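Long-range contact in RNA-dependent RNA Polymerase (Bombyx mori cytoplasmic polyhedrosis virus, PDB 6TZ0), which catalyses RNA-templated RNA synthesis inside the viral core, transcribing plus strands from the double-stranded genome and making the complementary minus strands: residues 1030-1042 / 1054-1066. Sequence-based numbering, arbitrary orientation.
Sequences TVDLLPHAKHTSY and DGWFAFALLGGLD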
loop_
_atom_site.group_PDB
_atom_site.type_symbol
_atom_site.label_atom_id
_atom_site.label_comp_id
_atom_site.label_asym_id
_atom_site.label_seq_id
_atom_site.Cartn_x
_atom_site.Cartn_y
_atom_site.Cartn_z
ATOM N N THR A 1030 35.570 16.776 38.057
ATOM C CA THR A 1030 34.233 16.832 37.486
ATOM C C THR A 1030 34.307 17.430 36.091
ATOM O O THR A 1030 34.927 18.477 35.893
ATOM C CB THR A 1030 33.292 17.659 38.361
ATOM O OG1 THR A 1030 33.766 19.006 38.430
ATOM C CG2 THR A 1030 33.229 17.089 39.757
ATOM N N VAL A 1031 33.699 16.750 35.121
ATOM C CA VAL A 1031 33.674 17.280 33.767
ATOM C C VAL A 1031 32.702 18.450 33.687
ATOM O O VAL A 1031 31.783 18.599 34.500
ATOM C CB VAL A 1031 33.307 16.186 32.752
ATOM C CG1 VAL A 1031 34.342 15.093 32.759
ATOM C CG2 VAL A 1031 31.942 15.619 33.054
ATOM N N ASP A 1032 32.921 19.302 32.697
ATOM C CA ASP A 1032 31.979 20.373 32.431
ATOM C C ASP A 1032 30.824 19.874 31.574
ATOM O O ASP A 1032 30.974 18.988 30.730
ATOM C CB ASP A 1032 32.673 21.557 31.757
ATOM C CG ASP A 1032 33.483 21.152 30.546
ATOM O OD1 ASP A 1032 33.670 19.939 30.317
ATOM O OD2 ASP A 1032 33.930 22.052 29.808
ATOM N N LEU A 1033 29.660 20.448 31.812
ATOM C CA LEU A 1033 28.468 20.102 31.063
ATOM C C LEU A 1033 28.403 20.957 29.804
ATOM O O LEU A 1033 29.054 21.998 29.704
ATOM C CB LEU A 1033 27.221 20.302 31.930
ATOM C CG LEU A 1033 26.777 19.243 32.952
ATOM C CD1 LEU A 1033 27.713 19.090 34.126
ATOM C CD2 LEU A 1033 25.402 19.597 33.477
ATOM N N LEU A 1034 27.637 20.488 28.822
ATOM C CA LEU A 1034 27.382 21.285 27.636
ATOM C C LEU A 1034 26.572 22.526 28.010
ATOM O O LEU A 1034 25.822 22.507 28.986
ATOM C CB LEU A 1034 26.625 20.476 26.582
ATOM C CG LEU A 1034 27.360 19.666 25.507
ATOM C CD1 LEU A 1034 28.214 20.574 24.660
ATOM C CD2 LEU A 1034 28.194 18.569 26.063
ATOM N N PRO A 1035 26.720 23.626 27.266
ATOM C CA PRO A 1035 25.919 24.819 27.574
ATOM C C PRO A 1035 24.427 24.659 27.328
ATOM O O PRO A 1035 23.650 25.426 27.908
ATOM C CB PRO A 1035 26.531 25.896 26.670
ATOM C CG PRO A 1035 27.251 25.151 25.607
ATOM C CD PRO A 1035 27.761 23.918 26.266
ATOM N N HIS A 1036 23.992 23.679 26.536
ATOM C CA HIS A 1036 22.562 23.423 26.421
ATOM C C HIS A 1036 22.000 22.599 27.568
ATOM O O HIS A 1036 20.817 22.253 27.529
ATOM C CB HIS A 1036 22.214 22.737 25.096
ATOM C CG HIS A 1036 22.966 21.470 24.839
ATOM N ND1 HIS A 1036 22.709 20.298 25.515
ATOM C CD2 HIS A 1036 23.908 21.170 23.918
ATOM C CE1 HIS A 1036 23.503 19.347 25.062
ATOM N NE2 HIS A 1036 24.231 19.846 24.083
ATOM N N ALA A 1037 22.807 22.266 28.576
ATOM C CA ALA A 1037 22.265 21.626 29.767
ATOM C C ALA A 1037 21.390 22.580 30.559
ATOM O O ALA A 1037 20.460 22.144 31.242
ATOM C CB ALA A 1037 23.390 21.106 30.650
ATOM N N LYS A 1038 21.669 23.875 30.484
ATOM C CA LYS A 1038 20.838 24.848 31.164
ATOM C C LYS A 1038 19.610 25.206 30.345
ATOM O O LYS A 1038 18.590 25.601 30.916
ATOM C CB LYS A 1038 21.673 26.088 31.487
ATOM C CG LYS A 1038 21.127 26.975 32.591
ATOM C CD LYS A 1038 20.364 28.163 32.071
ATOM C CE LYS A 1038 20.014 29.096 33.212
ATOM N NZ LYS A 1038 19.077 28.457 34.173
ATOM N N HIS A 1039 19.672 25.045 29.025
ATOM C CA HIS A 1039 18.541 25.413 28.191
ATOM C C HIS A 1039 17.466 24.341 28.161
ATOM O O HIS A 1039 16.334 24.634 27.772
ATOM C CB HIS A 1039 18.998 25.715 26.763
ATOM C CG HIS A 1039 20.075 26.749 26.681
ATOM N ND1 HIS A 1039 19.927 28.015 27.199
ATOM C CD2 HIS A 1039 21.287 26.728 26.079
ATOM C CE1 HIS A 1039 21.021 28.713 26.969
ATOM N NE2 HIS A 1039 21.862 27.957 26.287
ATOM N N THR A 1040 17.792 23.117 28.570
ATOM C CA THR A 1040 16.839 22.019 28.612
ATOM C C THR A 1040 16.376 21.692 30.023
ATOM O O THR A 1040 15.579 20.770 30.200
ATOM C CB THR A 1040 17.448 20.771 27.975
ATOM O OG1 THR A 1040 18.595 20.364 28.727
ATOM C CG2 THR A 1040 17.869 21.057 26.556
ATOM N N SER A 1041 16.855 22.422 31.029
ATOM C CA SER A 1041 16.403 22.217 32.396
ATOM C C SER A 1041 15.014 22.787 32.642
ATOM O O SER A 1041 14.378 22.440 33.641
ATOM C CB SER A 1041 17.400 22.838 33.366
ATOM O OG SER A 1041 17.459 24.238 33.188
ATOM N N TYR A 1042 14.544 23.661 31.765
ATOM C CA TYR A 1042 13.173 24.137 31.766
ATOM C C TYR A 1042 12.455 23.438 30.625
ATOM O O TYR A 1042 12.941 23.484 29.488
ATOM C CB TYR A 1042 13.120 25.644 31.530
ATOM C CG TYR A 1042 13.946 26.490 32.465
ATOM C CD1 TYR A 1042 13.470 26.849 33.716
ATOM C CD2 TYR A 1042 15.202 26.949 32.080
ATOM C CE1 TYR A 1042 14.222 27.634 34.561
ATOM C CE2 TYR A 1042 15.962 27.731 32.919
ATOM C CZ TYR A 1042 15.467 28.069 34.158
ATOM O OH TYR A 1042 16.224 28.849 34.998
ATOM N N ASP A 1054 18.534 10.425 33.401
ATOM C CA ASP A 1054 19.714 9.909 32.716
ATOM C C ASP A 1054 19.748 10.283 31.242
ATOM O O ASP A 1054 20.833 10.431 30.678
ATOM C CB ASP A 1054 19.793 8.393 32.880
ATOM C CG ASP A 1054 20.167 7.982 34.289
ATOM O OD1 ASP A 1054 20.919 8.730 34.947
ATOM O OD2 ASP A 1054 19.700 6.923 34.746
ATOM N N GLY A 1055 18.589 10.434 30.600
ATOM C CA GLY A 1055 18.581 10.899 29.223
ATOM C C GLY A 1055 18.991 12.355 29.113
ATOM O O GLY A 1055 19.756 12.729 28.216
ATOM N N TRP A 1056 18.505 13.183 30.042
ATOM C CA TRP A 1056 18.938 14.573 30.151
ATOM C C TRP A 1056 20.435 14.679 30.387
ATOM O O TRP A 1056 21.114 15.494 29.755
ATOM C CB TRP A 1056 18.206 15.249 31.300
ATOM C CG TRP A 1056 18.607 16.658 31.524
ATOM C CD1 TRP A 1056 18.221 17.744 30.807
ATOM C CD2 TRP A 1056 19.541 17.131 32.497
ATOM N NE1 TRP A 1056 18.824 18.872 31.297
ATOM C CE2 TRP A 1056 19.647 18.520 32.331
ATOM C CE3 TRP A 1056 20.292 16.511 33.499
ATOM C CZ2 TRP A 1056 20.468 19.303 33.130
ATOM C CZ3 TRP A 1056 21.108 17.290 34.290
ATOM C CH2 TRP A 1056 21.189 18.670 34.103
ATOM N N PHE A 1057 20.971 13.858 31.287
ATOM C CA PHE A 1057 22.379 13.966 31.638
ATOM C C PHE A 1057 23.263 13.397 30.540
ATOM O O PHE A 1057 24.373 13.889 30.321
ATOM C CB PHE A 1057 22.624 13.260 32.968
ATOM C CG PHE A 1057 23.924 13.609 33.616
ATOM C CD1 PHE A 1057 24.104 14.854 34.183
ATOM C CD2 PHE A 1057 24.944 12.682 33.706
ATOM C CE1 PHE A 1057 25.289 15.184 34.794
ATOM C CE2 PHE A 1057 26.128 13.004 34.327
ATOM C CZ PHE A 1057 26.302 14.259 34.865
ATOM N N ALA A 1058 22.768 12.397 29.809
ATOM C CA ALA A 1058 23.490 11.897 28.647
ATOM C C ALA A 1058 23.528 12.932 27.535
ATOM O O ALA A 1058 24.529 13.045 26.822
ATOM C CB ALA A 1058 22.851 10.605 28.145
ATOM N N PHE A 1059 22.444 13.694 27.370
ATOM C CA PHE A 1059 22.454 14.787 26.403
ATOM C C PHE A 1059 23.397 15.895 26.852
ATOM O O PHE A 1059 24.119 16.475 26.036
ATOM C CB PHE A 1059 21.033 15.307 26.222
ATOM C CG PHE A 1059 20.843 16.229 25.051
ATOM C CD1 PHE A 1059 20.870 15.737 23.758
ATOM C CD2 PHE A 1059 20.566 17.571 25.242
ATOM C CE1 PHE A 1059 20.666 16.573 22.683
ATOM C CE2 PHE A 1059 20.360 18.409 24.165
ATOM C CZ PHE A 1059 20.416 17.911 22.888
ATOM N N ALA A 1060 23.432 16.166 28.157
ATOM C CA ALA A 1060 24.319 17.172 28.724
ATOM C C ALA A 1060 25.783 16.761 28.690
ATOM O O ALA A 1060 26.653 17.624 28.825
ATOM C CB ALA A 1060 23.907 17.465 30.163
ATOM N N LEU A 1061 26.079 15.471 28.566
ATOM C CA LEU A 1061 27.463 15.027 28.466
ATOM C C LEU A 1061 27.926 14.830 27.031
ATOM O O LEU A 1061 28.987 15.330 26.654
ATOM C CB LEU A 1061 27.677 13.726 29.242
ATOM C CG LEU A 1061 27.662 13.732 30.762
ATOM C CD1 LEU A 1061 27.825 12.315 31.235
ATOM C CD2 LEU A 1061 28.764 14.601 31.303
ATOM N N LEU A 1062 27.162 14.097 26.222
ATOM C CA LEU A 1062 27.618 13.727 24.888
ATOM C C LEU A 1062 27.200 14.722 23.821
ATOM O O LEU A 1062 27.863 14.819 22.784
ATOM C CB LEU A 1062 27.093 12.347 24.487
ATOM C CG LEU A 1062 27.785 11.072 24.970
ATOM C CD1 LEU A 1062 29.272 11.103 24.670
ATOM C CD2 LEU A 1062 27.519 10.781 26.425
ATOM N N GLY A 1063 26.109 15.442 24.036
ATOM C CA GLY A 1063 25.626 16.411 23.076
ATOM C C GLY A 1063 24.609 15.816 22.126
ATOM O O GLY A 1063 24.164 14.673 22.257
ATOM N N GLY A 1064 24.251 16.623 21.140
ATOM C CA GLY A 1064 23.242 16.242 20.179
ATOM C C GLY A 1064 23.811 15.631 18.920
ATOM O O GLY A 1064 25.015 15.480 18.753
ATOM N N LEU A 1065 22.905 15.293 18.016
ATOM C CA LEU A 1065 23.261 14.606 16.786
ATOM C C LEU A 1065 23.454 15.609 15.657
ATOM O O LEU A 1065 22.758 16.624 15.582
ATOM C CB LEU A 1065 22.182 13.577 16.438
ATOM C CG LEU A 1065 20.816 13.911 15.821
ATOM C CD1 LEU A 1065 20.114 12.621 15.507
ATOM C CD2 LEU A 1065 19.918 14.783 16.685
ATOM N N ASP A 1066 24.425 15.332 14.787
ATOM C CA ASP A 1066 24.761 16.236 13.696
ATOM C C ASP A 1066 25.088 15.434 12.448
ATOM O O ASP A 1066 25.712 14.373 12.531
ATOM C CB ASP A 1066 25.947 17.132 14.060
ATOM C CG ASP A 1066 26.173 18.234 13.044
ATOM O OD1 ASP A 1066 25.401 19.213 13.056
ATOM O OD2 ASP A 1066 27.110 18.122 12.229
#
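Ala1037 and Ala1060 meet methyl to methyl, CB to CB at 3.7 Å, and because both side chains are single methyls, the turn at 1034-1040 can come close to helix 1054-1062: Ala1037 CA and Ala1060 CA lie 5.0 Å apart. Larger side chains flank this close approach. Leu1033 lays CD2 against Ala1060 CB and comes loosely within 4.4 Å of Trp1056 CH2 with the same CD2. That indole, swung out with CG anti to the backbone N (chi1 178°), slides edge-on under the turn: CZ2 lies 3.4 Å from Ala1037 O, and NE1 gives a weak, bent hydrogen bond to Thr1040 OG1. The same hydroxyl donates to His1036 O, so it ties the turn together while receiving the indole.

Near the helix end, the His1036 ring is wedged between Leu1034 CB on one face and Phe1059 on the other. The two rings meet obliquely, planes at 44°, with Gly1063 CA at the imidazole's edge. Leu1034 N bonds almost straight to Ala1060 O at 3.0 Å, using a carbonyl of the helix's last turn, and Leu1034 CD2 settles beside Leu1061 O. Farther out, Val1031 CG2 touches Leu1061 CD2.

Strand 1196-1202 and strand 278-285 also border the loop. This is structural packing in the C-terminal region, away from the annotated sites: a loop that packs along one side of the short helix following it, from Trp1056 to the glycines at its end, which is marked by the positive phi of Gly1063.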